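Side-chain contacts in G protein alpha subunit (Entamoeba histolytica, PDB 4FID), which probably acts as a guanine nucleotide-binding signal transducer in transmembrane signalling, carrying the nucleotide site of a heterotrimeric G protein: residues A[39-44]-A[139-144]; A[45-50]-A[80-85]; A[55-60]-A[65-70]; A[95-98]-A[102-105]; A[154-157]-A[162-165]. All coordinates share one frame; numbering follows the deposited sequence.

Contact 1: residues A[39-44]-A[139-144]; sequences ATHKSS and EDLIHN. With GDP (guanosine-5'-diphosphate), chain C.
His-41 lies against Leu-141 where the start of helix 42-62, the long helix of the all-helical domain of a G-alpha subunit, meets the last turn of helix 138-143, from which the chain heads back to the Ras-like domain. His-41 sits in a type I turn, Ala-39 to Lys-42, that runs straight into the long helix. Just before it, Thr-40 sets its OG1, bonded to Glu-37 O, over one face of the imidazole, toward the rim. With CG anti to the carbonyl carbon (chi1 -53°), the ring turns its opposite face to the leucine: Leu-141 CG sits over it in a CH-pi contact, 4.2 Å from the centroid of the His-41 ring, and Leu-141 CD1 comes within 3.7 Å of His-41 CD2. The two side chains cross at about a right angle.

A little further on, Ser-44 offers OG to the amide of Asn-144; Asn-144 ND2 is 3.2 Å away, a weak and bent bond. The same amide has a stronger partner in Asn-48, one turn later. Just before Asn-144, the carbonyls of Ile-142 and His-143 lie beside the GDP ribose. The His-143 ring is held by its own helix: ND1 donates in the ring plane to Glu-139 O at 3.1 Å.

Contact 2: residues A[45-50]-A[80-85]; sequences ICSNVV and DPVTLP
Val-82 points toward helix 42-62 from an irregular loop; its CA is 5.8 Å from the CA of Ser-47, the helix residue nearest to it. From CB the two methyls diverge along the helix surface and take different partners. CG1, placed between the backbone N and the carbonyl carbon by a chi1 of 58°, goes to the serine, where it is 3.3 Å from Ser-47 OG and 3.4 Å from Ser-47 CB. It therefore lies alongside the whole short serine side chain, hydroxyl and methylene together. CG2 of Val-82 turns the other way and meets a methyl of the next helical turn, Val-50 CG2, at 4.1 Å.

The contact lays this loop on helix 42-62 of the all-helical domain: residues 80-85 belong to the long connection between that helix and helix 90-99. No hydrogen bond joins the two segments; the contact is the packing of Val-82 between Ser-47 and Val-50, three positions apart on the helix. Nearby, the loop gains a polar tie, as Asp-80 O accepts from Arg-54, and Phe-86 continues the apolar cover over Cys-46 and Val-50. Ser-47 carries its OG anti to the backbone N (chi1 -178°), which lays the hydroxyl next to the valine methyl.

Contact 3: residues A[55-60]-A[65-70]; sequences TLIEQS and HPMKYQ
The amide of His-65 donates to Ser-60 O at 3.1 Å from N to O, almost straight at 175° and in the carbonyl plane, so the backbone folds back on the end of helix 42-62 as it leaves it. Ser-60 is a helix residue accepting from an amide five positions on, beyond the usual i+4 partner.

Past this bond the loop runs on to Met-67, present as selenomethionine. Its chain is extended at chi2 and turned about the CG-SE bond (chi3 -102°), which brings the terminal methyl back against the helix. CE meets Ile-57 CG2 at 3.4 Å, the two side chains crossing at about a right angle.

Here, in the all-helical domain, the loop begins its way from helix 42-62 to helix 90-99, and the methionine packs against both helices, touching Leu-97 on the second. The Ser-60 hydroxyl has its polar partner in its own helix: OG donates to Ile-57 O, 2.8 Å away, and so is turned back over the preceding turn. The His-65 side chain, covered in part by the Ser-60 turn, rests on Ala-105 and Thr-106 of helix 101-108. Farther along, the amides of Lys-68 and Tyr-69 both bond to Asp-100 OD1.

Contact 4: residues A[95-98]-A[102-105]; sequences EALW and GIQA
Ile-103 and Gln-104 face the end of helix 90-99, Ile-103 against the backbone of Leu-97 and Gln-104 against the indole of Trp-98. Just before them Gly-102 comes into the new helix with its amide bonded to Asp-100 OD2.

Ile-103 points toward the preceding helix. Its CB, CG1 and CG2 all pack against Leu-97 O, CB nearest at 3.3 Å. From there the two branches spread to the side chains. CG1 of Ile-103 comes to 4.4 Å from Leu-97 CD2, while its CG2 lies equally far from Trp-98 CE3, oblique to the indole. Ile-103 also packs on Leu-56 of helix 42-62.

Gln-104 starts out alongside the contact and is folded by a bend at chi2 (53°), which carries its amide over one face of the indole on the six-membered side, near the rim. Ring and amide planes stand 72° apart. Trp-98 itself has CG anti to the backbone N (chi1 -179°), which brings the benzo part within range of both residues. The indole has aromatic company too, Tyr-107 meeting it edge-to-face and Phe-123 at a slant. Two short helices, 90-99 and 101-108, following each other almost without a break, with an aromatic cluster beside the junction, make up this part of the all-helical domain of the G-alpha fold.

Contact 5: residues A[154-157]-A[162-165]; sequences YDFV and PFHL
Residues Tyr-154 to Val-157 and Pro-162 to Leu-165 pair in an antiparallel beta hairpin at the edge of the Ras-like domain's sheet, with strand 152-157 outermost and strand 162-167 next to strand 6-12. Tyr-154 with Leu-165 and Phe-156 with Phe-163 are the hydrogen-bonded pairs; in the first, Leu-165 N reaches Tyr-154 O at 2.7 Å, and in the second Phe-163 N reaches Phe-156 O at 2.9 Å.

On the face of Tyr-154, Phe-156, Phe-163 and Leu-165, Phe-163 CB sits over the ring of Phe-156, 3.7 Å from its centroid, in a CH-pi contact. Leu-165 CB comes to the edge of that ring instead, 3.5 Å from Phe-156 CE1. The two phenylalanine rings are nearly parallel, 12° apart, but slid so far that they barely overlap.

The other face carries the non-hydrogen-bonded pairs, among them Asp-155 with His-164. His-164 ND1 donates to Asp-155 OD1 at 2.8 Å and 156°. The oxygen lies in the ring plane, yet the donor stands 46° out of the carboxylate plane. The second imidazole nitrogen, NE2, is hydrogen-bonded to Glu-153, and two carboxylates gripping one ring would fix its rotation and probably favour the protonated imidazolium.

How the contacts relate
Contacts 1 to 4 belong to the all-helical domain and contact 5 to the Ras-like domain, with GDP between. Contact 1 is at the nucleotide, and touches contact 2 through Asn-144 OD1 and Asn-48 ND2, 2.7 Å apart, with Ile-45 packing beside them. Helix 42-62 serves contacts 1, 2 and 3 in succession, and contact 3 lies about 26 Å from contact 1, centre to centre. Contacts 3 and 4 are direct neighbours, their centres about 7 Å apart: Tyr-69 packs on Ala-96 and Leu-97, and His-65 on Gly-102. Contact 5 stands apart, its centre about 46 Å from that of contact 3, though the Tyr-154 side chain is only about 10 Å from GDP.

Contact 1: residues A[39-44]-A[139-144]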
# COMPACT_ATOMS: atom_id res chain seq x y z
N ALA A 39 -0.90 15.34 13.85
CA ALA A 39 -1.65 15.08 15.07
C ALA A 39 -3.09 14.65 14.80
O ALA A 39 -3.71 14.01 15.64
CB ALA A 39 -1.60 16.28 16.05
N THR A 40 -3.62 14.98 13.63
CA THR A 40 -4.96 14.50 13.25
C THR A 40 -5.06 12.96 13.14
O THR A 40 -6.15 12.40 13.20
CB THR A 40 -5.42 15.10 11.91
OG1 THR A 40 -4.82 14.38 10.82
CG2 THR A 40 -5.05 16.57 11.82
N HIS A 41 -3.93 12.27 12.99
CA HIS A 41 -3.97 10.82 12.85
C HIS A 41 -3.89 10.02 14.16
O HIS A 41 -3.91 8.80 14.15
CB HIS A 41 -2.93 10.35 11.83
CG HIS A 41 -3.06 11.06 10.52
ND1 HIS A 41 -3.82 10.57 9.48
CD2 HIS A 41 -2.55 12.24 10.09
CE1 HIS A 41 -3.76 11.41 8.46
NE2 HIS A 41 -2.99 12.43 8.80
N LYS A 42 -3.83 10.73 15.28
CA LYS A 42 -3.62 10.09 16.58
C LYS A 42 -4.70 9.07 16.91
O LYS A 42 -4.40 8.00 17.44
CB LYS A 42 -3.49 11.15 17.70
CG LYS A 42 -3.22 10.58 19.09
CD LYS A 42 -3.15 11.67 20.18
CE LYS A 42 -3.01 11.06 21.60
NZ LYS A 42 -2.73 12.06 22.69
N SER A 43 -5.95 9.39 16.63
CA SER A 43 -7.04 8.51 17.08
C SER A 43 -7.13 7.23 16.30
O SER A 43 -7.36 6.17 16.88
CB SER A 43 -8.39 9.22 17.08
OG SER A 43 -8.56 9.91 18.31
N SER A 44 -6.93 7.31 15.00
CA SER A 44 -7.05 6.12 14.19
C SER A 44 -5.86 5.21 14.45
O SER A 44 -6.00 3.99 14.49
CB SER A 44 -7.21 6.44 12.71
OG SER A 44 -5.96 6.69 12.12
N GLU A 139 6.75 8.66 9.99
CA GLU A 139 6.90 7.23 9.75
C GLU A 139 5.60 6.49 10.16
O GLU A 139 5.14 5.59 9.46
CB GLU A 139 8.17 6.69 10.43
CG GLU A 139 8.67 5.33 9.95
CD GLU A 139 9.09 5.35 8.48
OE1 GLU A 139 9.83 6.28 8.09
OE2 GLU A 139 8.69 4.44 7.72
N ASP A 140 4.99 6.90 11.26
CA ASP A 140 3.69 6.36 11.63
C ASP A 140 2.69 6.56 10.50
O ASP A 140 1.94 5.66 10.17
CB ASP A 140 3.17 7.01 12.93
CG ASP A 140 4.08 6.72 14.13
OD1 ASP A 140 4.87 5.76 14.03
OD2 ASP A 140 4.01 7.45 15.16
N LEU A 141 2.67 7.75 9.90
CA LEU A 141 1.70 8.03 8.84
C LEU A 141 1.92 7.14 7.62
O LEU A 141 0.96 6.79 6.92
CB LEU A 141 1.75 9.50 8.42
CG LEU A 141 0.78 10.53 9.00
CD1 LEU A 141 0.71 10.44 10.53
CD2 LEU A 141 1.17 11.95 8.54
N ILE A 142 3.19 6.81 7.35
CA ILE A 142 3.53 5.91 6.25
C ILE A 142 2.92 4.54 6.48
O ILE A 142 2.37 3.93 5.56
CB ILE A 142 5.06 5.73 6.09
CG1 ILE A 142 5.73 7.00 5.55
CG2 ILE A 142 5.38 4.46 5.24
CD1 ILE A 142 5.17 7.44 4.24
N HIS A 143 3.01 4.06 7.72
CA HIS A 143 2.61 2.69 8.03
C HIS A 143 1.16 2.52 8.41
O HIS A 143 0.63 1.41 8.41
CB HIS A 143 3.47 2.11 9.15
CG HIS A 143 4.86 1.77 8.72
ND1 HIS A 143 5.89 2.68 8.75
CD2 HIS A 143 5.38 0.61 8.25
CE1 HIS A 143 7.00 2.10 8.31
NE2 HIS A 143 6.71 0.85 8.01
N ASN A 144 0.50 3.61 8.76
CA ASN A 144 -0.87 3.47 9.22
C ASN A 144 -1.86 3.37 8.08
O ASN A 144 -1.70 3.98 7.03
CB ASN A 144 -1.27 4.57 10.17
CG ASN A 144 -2.53 4.23 10.92
OD1 ASN A 144 -2.60 3.17 11.55
ND2 ASN A 144 -3.55 5.10 10.86
PB GDP C . -4.91 3.12 -1.04
O1B GDP C . -5.33 4.35 -0.28
O2B GDP C . -6.14 2.30 -1.37
O3B GDP C . -4.24 3.57 -2.31
O3A GDP C . -3.89 2.18 -0.18
PA GDP C . -3.10 2.65 1.16
O1A GDP C . -1.92 3.54 0.82
O2A GDP C . -4.02 3.35 2.13
O5' GDP C . -2.60 1.26 1.82
C5' GDP C . -2.99 0.92 3.15
C4' GDP C . -1.93 0.10 3.90
O4' GDP C . -1.01 -0.54 3.01
C3' GDP C . -1.10 0.95 4.86
O3' GDP C . -1.18 0.40 6.19
C2' GDP C . 0.32 0.90 4.31
O2' GDP C . 1.30 0.95 5.37
C1' GDP C . 0.32 -0.41 3.52
N9 GDP C . 1.35 -0.45 2.44
C8 GDP C . 1.38 0.25 1.29
N7 GDP C . 2.49 -0.05 0.55
C5 GDP C . 3.19 -0.97 1.24
C6 GDP C . 4.46 -1.72 1.07
O6 GDP C . 5.16 -1.57 0.05
N1 GDP C . 4.85 -2.56 2.03
C2 GDP C . 4.11 -2.76 3.14
N2 GDP C . 4.56 -3.64 4.06
N3 GDP C . 2.94 -2.12 3.38
C4 GDP C . 2.44 -1.23 2.48

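Contact 2: residues A[45-50]-A[80-85]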
# COMPACT_ATOMS: atom_id res chain seq x y z
N ILE A 45 -4.69 5.81 14.65
CA ILE A 45 -3.52 5.00 14.99
C ILE A 45 -3.71 4.32 16.34
O ILE A 45 -3.49 3.11 16.48
CB ILE A 45 -2.24 5.82 15.00
CG1 ILE A 45 -1.91 6.28 13.58
CG2 ILE A 45 -1.09 5.00 15.61
CD1 ILE A 45 -0.80 7.31 13.53
N CYS A 46 -4.15 5.08 17.33
CA CYS A 46 -4.40 4.50 18.64
C CYS A 46 -5.49 3.42 18.59
O CYS A 46 -5.36 2.37 19.21
CB CYS A 46 -4.70 5.59 19.68
SG CYS A 46 -3.24 6.63 20.05
N SER A 47 -6.53 3.68 17.81
CA SER A 47 -7.59 2.70 17.60
C SER A 47 -7.09 1.40 16.92
O SER A 47 -7.42 0.29 17.36
CB SER A 47 -8.71 3.34 16.77
OG SER A 47 -9.77 2.43 16.58
N ASN A 48 -6.33 1.56 15.84
CA ASN A 48 -5.74 0.42 15.14
C ASN A 48 -4.88 -0.49 16.04
O ASN A 48 -4.81 -1.70 15.81
CB ASN A 48 -4.88 0.89 13.97
CG ASN A 48 -5.68 1.47 12.85
OD1 ASN A 48 -6.91 1.36 12.84
ND2 ASN A 48 -5.01 2.10 11.89
N VAL A 49 -4.22 0.09 17.05
CA VAL A 49 -3.41 -0.71 17.96
C VAL A 49 -4.30 -1.75 18.60
O VAL A 49 -3.97 -2.94 18.60
CB VAL A 49 -2.68 0.15 19.06
CG1 VAL A 49 -2.09 -0.75 20.14
CG2 VAL A 49 -1.58 1.03 18.45
N VAL A 50 -5.45 -1.31 19.11
CA VAL A 50 -6.35 -2.20 19.84
C VAL A 50 -7.12 -3.14 18.92
O VAL A 50 -7.18 -4.36 19.16
CB VAL A 50 -7.32 -1.43 20.75
CG1 VAL A 50 -8.32 -2.38 21.39
CG2 VAL A 50 -6.55 -0.65 21.83
N ASP A 80 -16.55 -2.65 22.27
CA ASP A 80 -16.86 -1.24 22.13
C ASP A 80 -15.76 -0.50 21.39
O ASP A 80 -14.59 -0.91 21.44
CB ASP A 80 -17.05 -0.59 23.51
CG ASP A 80 -18.30 -1.08 24.22
OD1 ASP A 80 -19.11 -1.80 23.59
OD2 ASP A 80 -18.48 -0.74 25.42
N PRO A 81 -16.11 0.59 20.70
CA PRO A 81 -15.08 1.46 20.13
C PRO A 81 -14.02 1.79 21.17
O PRO A 81 -14.24 1.58 22.36
CB PRO A 81 -15.87 2.72 19.75
CG PRO A 81 -17.23 2.20 19.43
CD PRO A 81 -17.47 1.06 20.39
N VAL A 82 -12.87 2.29 20.73
CA VAL A 82 -11.77 2.53 21.65
C VAL A 82 -11.76 3.96 22.18
O VAL A 82 -11.82 4.92 21.41
CB VAL A 82 -10.41 2.20 21.00
CG1 VAL A 82 -10.23 3.04 19.75
CG2 VAL A 82 -9.28 2.43 21.98
N THR A 83 -11.68 4.09 23.50
CA THR A 83 -11.74 5.39 24.16
C THR A 83 -10.53 6.26 23.84
O THR A 83 -9.74 5.94 22.96
CB THR A 83 -11.87 5.22 25.67
OG1 THR A 83 -12.26 6.46 26.26
CG2 THR A 83 -10.53 4.75 26.27
N LEU A 84 -10.37 7.37 24.55
CA LEU A 84 -9.37 8.36 24.17
C LEU A 84 -7.96 8.20 24.76
O LEU A 84 -6.98 8.17 24.01
CB LEU A 84 -9.85 9.79 24.49
CG LEU A 84 -11.12 10.24 23.74
CD1 LEU A 84 -11.59 11.61 24.23
CD2 LEU A 84 -10.90 10.24 22.23
N PRO A 85 -7.86 8.11 26.11
CA PRO A 85 -6.54 7.81 26.68
C PRO A 85 -6.61 6.35 27.10
O PRO A 85 -7.58 5.93 27.72
CB PRO A 85 -6.41 8.73 27.91
CG PRO A 85 -7.78 9.39 28.09
CD PRO A 85 -8.73 8.75 27.11

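Contact 3: residues A[55-60]-A[65-70]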
# COMPACT_ATOMS: atom_id res chain seq x y z
N THR A 55 -8.39 -8.56 16.85
CA THR A 55 -8.42 -9.46 15.69
C THR A 55 -7.61 -10.73 15.92
O THR A 55 -8.09 -11.83 15.68
CB THR A 55 -7.86 -8.75 14.41
OG1 THR A 55 -8.68 -7.63 14.08
CG2 THR A 55 -7.79 -9.71 13.21
N LEU A 56 -6.36 -10.58 16.37
CA LEU A 56 -5.49 -11.73 16.62
C LEU A 56 -6.02 -12.60 17.76
O LEU A 56 -6.02 -13.83 17.66
CB LEU A 56 -4.03 -11.31 16.88
CG LEU A 56 -3.13 -10.95 15.69
CD1 LEU A 56 -1.84 -10.20 16.09
CD2 LEU A 56 -2.79 -12.20 14.91
N ILE A 57 -6.47 -11.97 18.85
CA ILE A 57 -7.08 -12.74 19.94
C ILE A 57 -8.27 -13.58 19.46
O ILE A 57 -8.33 -14.78 19.72
CB ILE A 57 -7.55 -11.84 21.10
CG1 ILE A 57 -6.38 -11.05 21.69
CG2 ILE A 57 -8.20 -12.67 22.18
CD1 ILE A 57 -6.78 -10.05 22.79
N GLU A 58 -9.20 -12.94 18.75
CA GLU A 58 -10.33 -13.63 18.14
C GLU A 58 -9.89 -14.75 17.19
O GLU A 58 -10.35 -15.89 17.29
CB GLU A 58 -11.25 -12.64 17.42
CG GLU A 58 -12.26 -13.28 16.48
CD GLU A 58 -13.03 -12.26 15.65
OE1 GLU A 58 -13.68 -12.65 14.66
OE2 GLU A 58 -12.97 -11.06 15.99
N GLN A 59 -9.00 -14.44 16.27
CA GLN A 59 -8.43 -15.46 15.38
C GLN A 59 -7.70 -16.59 16.13
O GLN A 59 -7.72 -17.73 15.68
CB GLN A 59 -7.52 -14.83 14.31
CG GLN A 59 -8.26 -13.96 13.28
CD GLN A 59 -9.40 -14.72 12.57
OE1 GLN A 59 -9.23 -15.86 12.13
NE2 GLN A 59 -10.55 -14.07 12.47
N SER A 60 -7.06 -16.31 17.25
CA SER A 60 -6.38 -17.41 17.94
C SER A 60 -7.38 -18.45 18.46
O SER A 60 -7.02 -19.60 18.66
CB SER A 60 -5.49 -16.92 19.08
OG SER A 60 -6.27 -16.56 20.20
N HIS A 65 -5.04 -21.92 18.69
CA HIS A 65 -3.69 -21.71 19.21
C HIS A 65 -3.83 -21.13 20.62
O HIS A 65 -3.84 -19.91 20.81
CB HIS A 65 -2.91 -20.72 18.35
CG HIS A 65 -2.87 -21.08 16.90
ND1 HIS A 65 -2.14 -22.15 16.43
CD2 HIS A 65 -3.44 -20.49 15.83
CE1 HIS A 65 -2.28 -22.21 15.11
NE2 HIS A 65 -3.06 -21.23 14.73
N PRO A 66 -3.92 -22.00 21.63
CA PRO A 66 -4.16 -21.48 22.98
C PRO A 66 -3.15 -20.41 23.44
O PRO A 66 -1.98 -20.40 23.03
CB PRO A 66 -4.07 -22.74 23.85
CG PRO A 66 -4.52 -23.82 22.95
CD PRO A 66 -3.91 -23.47 21.61
N MSE A 67 -3.65 -19.52 24.28
CA MSE A 67 -2.87 -18.44 24.85
C MSE A 67 -2.40 -18.76 26.26
O MSE A 67 -3.14 -19.33 27.05
CB MSE A 67 -3.74 -17.19 24.93
CG MSE A 67 -3.60 -16.23 23.77
SE MSE A 67 -4.80 -14.71 24.08
CE MSE A 67 -6.19 -15.27 22.86
N LYS A 68 -1.16 -18.39 26.57
CA LYS A 68 -0.68 -18.43 27.94
C LYS A 68 -1.17 -17.18 28.65
O LYS A 68 -1.79 -17.26 29.71
CB LYS A 68 0.85 -18.48 27.99
CG LYS A 68 1.43 -19.86 28.18
CD LYS A 68 2.92 -19.88 27.87
CE LYS A 68 3.70 -18.92 28.77
NZ LYS A 68 5.04 -18.56 28.19
N TYR A 69 -0.91 -16.03 28.04
CA TYR A 69 -1.20 -14.75 28.68
C TYR A 69 -2.68 -14.42 28.70
O TYR A 69 -3.42 -14.77 27.77
CB TYR A 69 -0.45 -13.63 27.98
CG TYR A 69 -0.66 -12.29 28.61
CD1 TYR A 69 -0.02 -11.95 29.79
CD2 TYR A 69 -1.50 -11.36 28.02
CE1 TYR A 69 -0.21 -10.71 30.38
CE2 TYR A 69 -1.70 -10.12 28.60
CZ TYR A 69 -1.05 -9.80 29.78
OH TYR A 69 -1.26 -8.57 30.36
N GLN A 70 -3.12 -13.73 29.74
CA GLN A 70 -4.51 -13.31 29.86
C GLN A 70 -4.60 -11.81 30.16
O GLN A 70 -4.20 -11.37 31.23
CB GLN A 70 -5.22 -14.11 30.94
CG GLN A 70 -6.55 -13.51 31.39
CD GLN A 70 -7.27 -14.38 32.42
OE1 GLN A 70 -6.84 -15.49 32.74
NE2 GLN A 70 -8.38 -13.86 32.94

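Contact 4: residues A[95-98]-A[102-105]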
# COMPACT_ATOMS: atom_id res chain seq x y z
N GLU A 95 2.26 -5.82 24.90
CA GLU A 95 3.62 -6.39 24.77
C GLU A 95 3.68 -7.87 25.12
O GLU A 95 4.36 -8.65 24.46
CB GLU A 95 4.60 -5.66 25.66
CG GLU A 95 4.97 -4.29 25.21
CD GLU A 95 5.45 -3.46 26.37
OE1 GLU A 95 5.22 -3.88 27.52
OE2 GLU A 95 6.04 -2.38 26.13
N ALA A 96 2.98 -8.24 26.20
CA ALA A 96 2.85 -9.65 26.58
C ALA A 96 2.10 -10.44 25.51
O ALA A 96 2.53 -11.52 25.11
CB ALA A 96 2.13 -9.77 27.93
N LEU A 97 0.98 -9.90 25.04
CA LEU A 97 0.21 -10.56 23.99
C LEU A 97 1.07 -10.84 22.76
O LEU A 97 1.09 -11.96 22.25
CB LEU A 97 -1.02 -9.73 23.62
CG LEU A 97 -2.21 -9.82 24.59
CD1 LEU A 97 -3.23 -8.70 24.33
CD2 LEU A 97 -2.86 -11.20 24.53
N TRP A 98 1.78 -9.83 22.29
CA TRP A 98 2.56 -9.96 21.06
C TRP A 98 3.71 -10.96 21.24
O TRP A 98 4.19 -11.54 20.27
CB TRP A 98 3.08 -8.58 20.63
CG TRP A 98 3.88 -8.53 19.36
CD1 TRP A 98 5.12 -7.98 19.20
CD2 TRP A 98 3.49 -9.03 18.08
NE1 TRP A 98 5.54 -8.11 17.90
CE2 TRP A 98 4.55 -8.75 17.18
CE3 TRP A 98 2.35 -9.67 17.59
CZ2 TRP A 98 4.50 -9.10 15.83
CZ3 TRP A 98 2.31 -10.02 16.25
CH2 TRP A 98 3.38 -9.74 15.39
N GLY A 102 0.77 -18.29 21.40
CA GLY A 102 -0.45 -18.54 20.64
C GLY A 102 -0.80 -17.44 19.66
O GLY A 102 -1.32 -17.69 18.57
N ILE A 103 -0.52 -16.20 20.07
CA ILE A 103 -0.73 -15.03 19.25
C ILE A 103 0.25 -15.05 18.07
O ILE A 103 -0.11 -14.82 16.91
CB ILE A 103 -0.59 -13.77 20.11
CG1 ILE A 103 -1.76 -13.67 21.08
CG2 ILE A 103 -0.58 -12.50 19.25
CD1 ILE A 103 -3.10 -13.34 20.38
N GLN A 104 1.51 -15.35 18.38
CA GLN A 104 2.52 -15.44 17.34
C GLN A 104 2.16 -16.51 16.29
O GLN A 104 2.25 -16.27 15.09
CB GLN A 104 3.88 -15.72 17.99
CG GLN A 104 5.05 -15.14 17.22
CD GLN A 104 4.90 -13.66 16.94
OE1 GLN A 104 4.33 -12.92 17.73
NE2 GLN A 104 5.43 -13.22 15.80
N ALA A 105 1.73 -17.68 16.75
CA ALA A 105 1.24 -18.74 15.86
C ALA A 105 0.07 -18.27 14.97
O ALA A 105 -0.05 -18.65 13.80
CB ALA A 105 0.83 -19.97 16.67

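Contact 5: residues A[154-157]-A[162-165]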
# COMPACT_ATOMS: atom_id res chain seq x y z
N TYR A 154 -1.03 17.50 -4.96
CA TYR A 154 0.04 18.37 -4.46
C TYR A 154 1.25 18.47 -5.37
O TYR A 154 1.38 17.74 -6.35
CB TYR A 154 0.47 18.09 -3.02
CG TYR A 154 0.47 16.65 -2.57
CD1 TYR A 154 1.48 15.77 -2.94
CD2 TYR A 154 -0.53 16.17 -1.73
CE1 TYR A 154 1.48 14.46 -2.51
CE2 TYR A 154 -0.55 14.87 -1.29
CZ TYR A 154 0.45 14.02 -1.68
OH TYR A 154 0.41 12.73 -1.23
N ASP A 155 2.11 19.42 -5.03
CA ASP A 155 3.30 19.69 -5.81
C ASP A 155 4.53 19.32 -5.02
O ASP A 155 4.58 19.48 -3.80
CB ASP A 155 3.34 21.18 -6.18
CG ASP A 155 2.06 21.65 -6.80
OD1 ASP A 155 1.81 21.37 -8.00
OD2 ASP A 155 1.27 22.29 -6.08
N PHE A 156 5.52 18.77 -5.73
CA PHE A 156 6.86 18.63 -5.20
C PHE A 156 7.87 19.08 -6.26
O PHE A 156 7.49 19.56 -7.33
CB PHE A 156 7.13 17.19 -4.73
CG PHE A 156 6.67 16.14 -5.69
CD1 PHE A 156 5.34 15.78 -5.77
CD2 PHE A 156 7.58 15.49 -6.51
CE1 PHE A 156 4.92 14.80 -6.67
CE2 PHE A 156 7.17 14.51 -7.40
CZ PHE A 156 5.84 14.17 -7.48
N VAL A 157 9.16 18.95 -5.94
CA VAL A 157 10.24 19.24 -6.87
C VAL A 157 11.18 18.05 -6.80
O VAL A 157 11.37 17.47 -5.74
CB VAL A 157 11.01 20.52 -6.49
CG1 VAL A 157 12.38 20.55 -7.15
CG2 VAL A 157 10.23 21.77 -6.87
N PRO A 162 9.64 21.01 -11.41
CA PRO A 162 8.33 21.01 -10.75
C PRO A 162 7.42 19.82 -11.14
O PRO A 162 7.23 19.55 -12.33
CB PRO A 162 7.70 22.32 -11.23
CG PRO A 162 8.27 22.49 -12.61
CD PRO A 162 9.68 21.94 -12.55
N PHE A 163 6.88 19.12 -10.14
CA PHE A 163 5.90 18.07 -10.37
C PHE A 163 4.56 18.35 -9.69
O PHE A 163 4.49 18.99 -8.65
CB PHE A 163 6.44 16.72 -9.89
CG PHE A 163 7.40 16.09 -10.84
CD1 PHE A 163 7.03 14.99 -11.58
CD2 PHE A 163 8.68 16.61 -11.00
CE1 PHE A 163 7.93 14.40 -12.47
CE2 PHE A 163 9.58 16.02 -11.88
CZ PHE A 163 9.21 14.92 -12.61
N HIS A 164 3.49 17.87 -10.31
CA HIS A 164 2.16 17.97 -9.71
C HIS A 164 1.55 16.57 -9.67
O HIS A 164 1.49 15.86 -10.68
CB HIS A 164 1.28 18.94 -10.49
CG HIS A 164 -0.09 19.09 -9.92
ND1 HIS A 164 -0.35 19.85 -8.80
CD2 HIS A 164 -1.28 18.59 -10.32
CE1 HIS A 164 -1.64 19.80 -8.53
NE2 HIS A 164 -2.23 19.05 -9.44
N LEU A 165 1.12 16.18 -8.48
CA LEU A 165 0.71 14.80 -8.23
C LEU A 165 -0.80 14.80 -8.01
O LEU A 165 -1.30 15.55 -7.17
CB LEU A 165 1.46 14.25 -7.01
CG LEU A 165 1.49 12.76 -6.64
CD1 LEU A 165 0.16 12.30 -6.10
CD2 LEU A 165 1.89 11.88 -7.82